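Local coordinates for protein HTH-type transcriptional regulator mcbR (Escherichia coli UMEA 3718-1, PDB 4P9F) that represses expression of McbA by binding its promoter region, preventing colanic acid overproduction and mucoidy, and is important for biofilm formation, at residues A[177-182]-A[203-208]; A[184-187]-A[193-196]. One frame throughout, in Å; residues are numbered along the deposited sequence.

After the DNA-binding helix-turn-helix motif of the N-terminal part, the chain builds a largely helical FCD region, where both contacts join helix 177-187 to helix 191-210. The chain leaves segment 177-182, passes segment 184-187, reverses through a short link and enters segment 193-196, so interaction 2 closes a small loop of five residues. Going on to 203-208 it closes the larger loop of interaction 1, which encloses the smaller one. Interaction 2 is a buried packing contact near the turn; interaction 1 is a polar contact across the wider end of the pair. Their centres are about 13 Å apart, and Leu-182 CD1 packs 3.5 Å from Cys-194 O between them.

Interaction 1: residues A[177-182]-A[203-208]; sequences ENYHLL and QQNIAI
Asn-178 ND2 approaches Gln-204 OE1 to 2.7 Å, the shortest polar pair across this contact. The N-H...O angle is 120°, so the hydrogen bond is short but bent and weak. The two side chains come from opposite directions, and their amide planes are 44° apart. Gln-204 carries its CG between the backbone N and the carbonyl carbon (chi1 70°), and the chain then runs out extended, bringing OE1 to Asn-178 ND2. Its other end has a separate partner: NE2 donates to the backbone O of His-175, just ahead of helix 177-187. Gln-204 thus spans both a side chain and the backbone leading into the helix, and the bond to His-175, with the weak one to Asn-178, probably helps to fix how its amide is turned. With an alanine in place of Gln-204, Asn-178 ND2 and the His-175 carbonyl would probably each lose this partner, leaving the Asn-178 amide freer to turn.

Beside this pair, Tyr-179 brings its hydroxyl to Asn-205. Asn-205 ND2 donates to Tyr-179 OH over 3.2 Å in a fairly straight bond, with the Asn-205 amide only moderately inclined to the ring, although the position of the hydroxyl is less certain. Gln-204 NE2 lies obliquely to the same ring, 4.4 Å from Tyr-179 CE1.

The backbones are well separated, so side chains alone bridge them: the nearest CA atoms, of Asn-178 and Gln-204, are 9.5 Å apart. The segment axes approach to 12.6 Å and run nearly antiparallel. This is the splayed end of a helical hairpin in the FCD region. Tyr-179 packs on Ile-201 of helix 191-210, Leu-110 and Leu-113 of helix 100-119, and Arg-133 of helix 122-138, which Asn-205 also touches.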
loop_
_atom_site.group_PDB
_atom_site.type_symbol
_atom_site.label_atom_id
_atom_site.label_comp_id
_atom_site.label_asym_id
_atom_site.label_seq_id
_atom_site.Cartn_x
_atom_site.Cartn_y
_atom_site.Cartn_z
ATOM N N GLU A 177 -5.417 -6.501 27.763
ATOM C CA GLU A 177 -6.740 -6.033 28.140
ATOM C C GLU A 177 -7.367 -5.219 27.002
ATOM O O GLU A 177 -8.572 -5.315 26.758
ATOM C CB GLU A 177 -6.690 -5.212 29.423
ATOM C CG GLU A 177 -6.761 -6.060 30.674
ATOM C CD GLU A 177 -7.938 -7.027 30.660
ATOM O OE1 GLU A 177 -9.100 -6.570 30.689
ATOM O OE2 GLU A 177 -7.698 -8.248 30.614
ATOM N N ASN A 178 -6.559 -4.421 26.310
ATOM C CA ASN A 178 -7.075 -3.680 25.167
ATOM C C ASN A 178 -7.613 -4.588 24.064
ATOM O O ASN A 178 -8.537 -4.199 23.349
ATOM C CB ASN A 178 -6.002 -2.742 24.595
ATOM C CG ASN A 178 -5.872 -1.441 25.390
ATOM O OD1 ASN A 178 -6.852 -0.931 25.939
ATOM N ND2 ASN A 178 -4.662 -0.899 25.446
ATOM N N TYR A 179 -7.066 -5.797 23.951
ATOM C CA TYR A 179 -7.529 -6.766 22.957
ATOM C C TYR A 179 -8.899 -7.323 23.365
ATOM O O TYR A 179 -9.792 -7.462 22.525
ATOM C CB TYR A 179 -6.513 -7.901 22.787
ATOM C CG TYR A 179 -5.250 -7.494 22.054
ATOM C CD1 TYR A 179 -4.227 -6.835 22.726
ATOM C CD2 TYR A 179 -5.074 -7.767 20.704
ATOM C CE1 TYR A 179 -3.072 -6.450 22.077
ATOM C CE2 TYR A 179 -3.908 -7.384 20.040
ATOM C CZ TYR A 179 -2.916 -6.725 20.741
ATOM O OH TYR A 179 -1.748 -6.334 20.117
ATOM N N HIS A 180 -9.062 -7.624 24.652
ATOM C CA HIS A 180 -10.358 -8.018 25.196
ATOM C C HIS A 180 -11.410 -6.946 24.938
ATOM O O HIS A 180 -12.521 -7.241 24.501
ATOM C CB HIS A 180 -10.268 -8.265 26.712
ATOM C CG HIS A 180 -9.521 -9.507 27.084
ATOM N ND1 HIS A 180 -10.006 -10.769 26.821
ATOM C CD2 HIS A 180 -8.333 -9.681 27.708
ATOM C CE1 HIS A 180 -9.145 -11.669 27.263
ATOM N NE2 HIS A 180 -8.123 -11.037 27.807
ATOM N N LEU A 181 -11.031 -5.691 25.174
ATOM C CA LEU A 181 -11.937 -4.571 24.995
ATOM C C LEU A 181 -12.310 -4.401 23.515
ATOM O O LEU A 181 -13.454 -4.112 23.189
ATOM C CB LEU A 181 -11.305 -3.293 25.561
ATOM C CG LEU A 181 -11.183 -3.254 27.090
ATOM C CD1 LEU A 181 -10.489 -1.980 27.558
ATOM C CD2 LEU A 181 -12.577 -3.352 27.721
ATOM N N LEU A 182 -11.343 -4.598 22.625
ATOM C CA LEU A 182 -11.618 -4.525 21.196
ATOM C C LEU A 182 -12.608 -5.617 20.771
ATOM O O LEU A 182 -13.540 -5.369 20.006
ATOM C CB LEU A 182 -10.326 -4.653 20.391
ATOM C CG LEU A 182 -10.514 -4.701 18.888
ATOM C CD1 LEU A 182 -11.204 -3.420 18.424
ATOM C CD2 LEU A 182 -9.171 -4.883 18.173
ATOM N N GLN A 203 -1.156 2.560 19.848
ATOM C CA GLN A 203 -0.384 3.530 20.631
ATOM C C GLN A 203 0.542 2.851 21.641
ATOM O O GLN A 203 1.733 3.181 21.723
ATOM C CB GLN A 203 -1.309 4.503 21.368
ATOM C CG GLN A 203 -1.825 5.621 20.508
ATOM C CD GLN A 203 -2.764 6.540 21.256
ATOM O OE1 GLN A 203 -2.778 6.570 22.491
ATOM N NE2 GLN A 203 -3.564 7.292 20.511
ATOM N N GLN A 204 0.009 1.886 22.385
ATOM C CA GLN A 204 0.822 1.215 23.398
ATOM C C GLN A 204 1.920 0.339 22.759
ATOM O O GLN A 204 3.029 0.256 23.292
ATOM C CB GLN A 204 -0.061 0.381 24.340
ATOM C CG GLN A 204 -0.700 -0.864 23.712
ATOM C CD GLN A 204 -1.590 -1.652 24.681
ATOM O OE1 GLN A 204 -1.960 -1.158 25.749
ATOM N NE2 GLN A 204 -1.923 -2.886 24.309
ATOM N N ASN A 205 1.639 -0.280 21.610
ATOM C CA ASN A 205 2.630 -1.154 20.974
ATOM C C ASN A 205 3.764 -0.339 20.337
ATOM O O ASN A 205 4.945 -0.702 20.417
ATOM C CB ASN A 205 1.967 -2.084 19.929
ATOM C CG ASN A 205 1.072 -3.151 20.574
ATOM O OD1 ASN A 205 1.110 -3.354 21.784
ATOM N ND2 ASN A 205 0.295 -3.856 19.760
ATOM N N ILE A 206 3.398 0.772 19.721
ATOM C CA ILE A 206 4.355 1.702 19.127
ATOM C C ILE A 206 5.282 2.303 20.186
ATOM O O ILE A 206 6.489 2.451 19.961
ATOM C CB ILE A 206 3.603 2.842 18.374
ATOM C CG1 ILE A 206 2.981 2.314 17.071
ATOM C CG2 ILE A 206 4.511 4.017 18.037
ATOM C CD1 ILE A 206 1.971 3.289 16.457
ATOM N N ALA A 207 4.715 2.630 21.343
ATOM C CA ALA A 207 5.479 3.203 22.439
ATOM C C ALA A 207 6.632 2.280 22.833
ATOM O O ALA A 207 7.735 2.729 23.153
ATOM C CB ALA A 207 4.563 3.465 23.636
ATOM N N ILE A 208 6.369 0.981 22.799
ATOM C CA ILE A 208 7.394 -0.014 23.061
ATOM C C ILE A 208 8.479 0.004 21.984
ATOM O O ILE A 208 9.672 -0.078 22.292
ATOM C CB ILE A 208 6.779 -1.421 23.146
ATOM C CG1 ILE A 208 5.707 -1.453 24.230
ATOM C CG2 ILE A 208 7.856 -2.471 23.435
ATOM C CD1 ILE A 208 4.966 -2.755 24.289
#

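Interaction 2: residues A[184-187]-A[193-196]; sequences AALK and GCRH
The thiol of Cys-194 fits against Leu-186 and the backbone just before it. Cys-194 SG lies 3.4 Å from Leu-186 CD2, a close apolar approach, and 3.7 Å from Leu-186 CG, so it meets one methyl branch and the branching carbon of the leucine. Cys-194 SG also lies 3.5 Å from both Ala-185 C and Leu-186 N, over the peptide joining these residues. The side chain of Cys-194 reaches this place with SG anti to the carbonyl carbon (chi1 -71°), which directs the sulfur at the neighbouring helix, against the link between Ala-185 and Leu-186.

Ala-185 completes the first shell. Its methyl points toward the other segment and meets both Cys-194 and the backbone leading into it: Ala-185 CB is 3.7 Å from Cys-194 SG and 3.8 Å from Gly-193 C. The alanine methyl rests on the peptide between Gly-193 and Cys-194. The small residues on both sides let the backbones come very near, with Ala-185 CA and Cys-194 CA 5.3 Å apart. No hydrogen bond crosses the contact, which is held by packing alone.

These segments lie near the turn of a helical hairpin, beside the short link between the end of helix 177-187 and the start of helix 191-210, in the all-helical FCD region that serves as the effector domain in this subfamily of GntR regulators. The first turn of the second helix is tied by a weak hydrogen bond from Gly-193 N to Asp-190 OD1.

Further out, Val-91 and Val-95 of helix 73-95 touch the Cys-194 side chain. Val-95 also packs on Leu-186, whose remaining neighbours include Leu-106 of helix 100-119.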
loop_
_atom_site.group_PDB
_atom_site.type_symbol
_atom_site.label_atom_id
_atom_site.label_comp_id
_atom_site.label_asym_id
_atom_site.label_seq_id
_atom_site.Cartn_x
_atom_site.Cartn_y
_atom_site.Cartn_z
ATOM N N ALA A 184 -14.826 -7.116 22.646
ATOM C CA ALA A 184 -16.123 -6.723 23.205
ATOM C C ALA A 184 -16.810 -5.644 22.342
ATOM O O ALA A 184 -18.017 -5.687 22.106
ATOM C CB ALA A 184 -15.953 -6.230 24.622
ATOM N N ALA A 185 -16.026 -4.677 21.878
ATOM C CA ALA A 185 -16.545 -3.612 21.021
ATOM C C ALA A 185 -17.030 -4.175 19.682
ATOM O O ALA A 185 -18.041 -3.728 19.139
ATOM C CB ALA A 185 -15.460 -2.514 20.788
ATOM N N LEU A 186 -16.295 -5.147 19.147
ATOM C CA LEU A 186 -16.686 -5.821 17.908
ATOM C C LEU A 186 -17.993 -6.581 18.126
ATOM O O LEU A 186 -18.906 -6.480 17.313
ATOM C CB LEU A 186 -15.578 -6.770 17.420
ATOM C CG LEU A 186 -14.328 -6.083 16.834
ATOM C CD1 LEU A 186 -13.184 -7.077 16.648
ATOM C CD2 LEU A 186 -14.670 -5.441 15.503
ATOM N N LYS A 187 -18.094 -7.300 19.240
ATOM C CA LYS A 187 -19.324 -8.027 19.583
ATOM C C LYS A 187 -20.513 -7.087 19.778
ATOM O O LYS A 187 -21.626 -7.409 19.389
ATOM C CB LYS A 187 -19.125 -8.872 20.843
ATOM C CG LYS A 187 -18.164 -10.045 20.675
ATOM C CD LYS A 187 -18.053 -10.870 21.955
ATOM N N GLY A 193 -16.114 2.583 19.300
ATOM C CA GLY A 193 -15.426 1.841 20.344
ATOM C C GLY A 193 -14.334 0.952 19.749
ATOM O O GLY A 193 -13.271 0.775 20.342
ATOM N N CYS A 194 -14.606 0.364 18.589
ATOM C CA CYS A 194 -13.610 -0.474 17.912
ATOM C C CYS A 194 -12.416 0.360 17.483
ATOM O O CYS A 194 -11.264 -0.048 17.645
ATOM C CB CYS A 194 -14.214 -1.184 16.697
ATOM S SG CYS A 194 -15.380 -2.505 17.073
ATOM N N ARG A 195 -12.695 1.534 16.926
ATOM C CA ARG A 195 -11.625 2.433 16.498
ATOM C C ARG A 195 -10.787 2.898 17.679
ATOM O O ARG A 195 -9.552 2.935 17.607
ATOM C CB ARG A 195 -12.182 3.633 15.733
ATOM C CG ARG A 195 -12.638 3.291 14.311
ATOM C CD ARG A 195 -13.170 4.524 13.588
ATOM N NE ARG A 195 -12.683 4.579 12.210
ATOM C CZ ARG A 195 -11.753 5.424 11.768
ATOM N NH1 ARG A 195 -11.210 6.318 12.586
ATOM N NH2 ARG A 195 -11.375 5.379 10.498
ATOM N N HIS A 196 -11.462 3.232 18.771
ATOM C CA HIS A 196 -10.784 3.681 19.971
ATOM C C HIS A 196 -9.878 2.581 20.569
ATOM O O HIS A 196 -8.729 2.846 20.895
ATOM C CB HIS A 196 -11.820 4.152 21.005
ATOM C CG HIS A 196 -11.232 4.484 22.342
ATOM N ND1 HIS A 196 -11.051 3.540 23.331
ATOM C CD2 HIS A 196 -10.781 5.655 22.854
ATOM C CE1 HIS A 196 -10.514 4.114 24.395
ATOM N NE2 HIS A 196 -10.343 5.396 24.129
#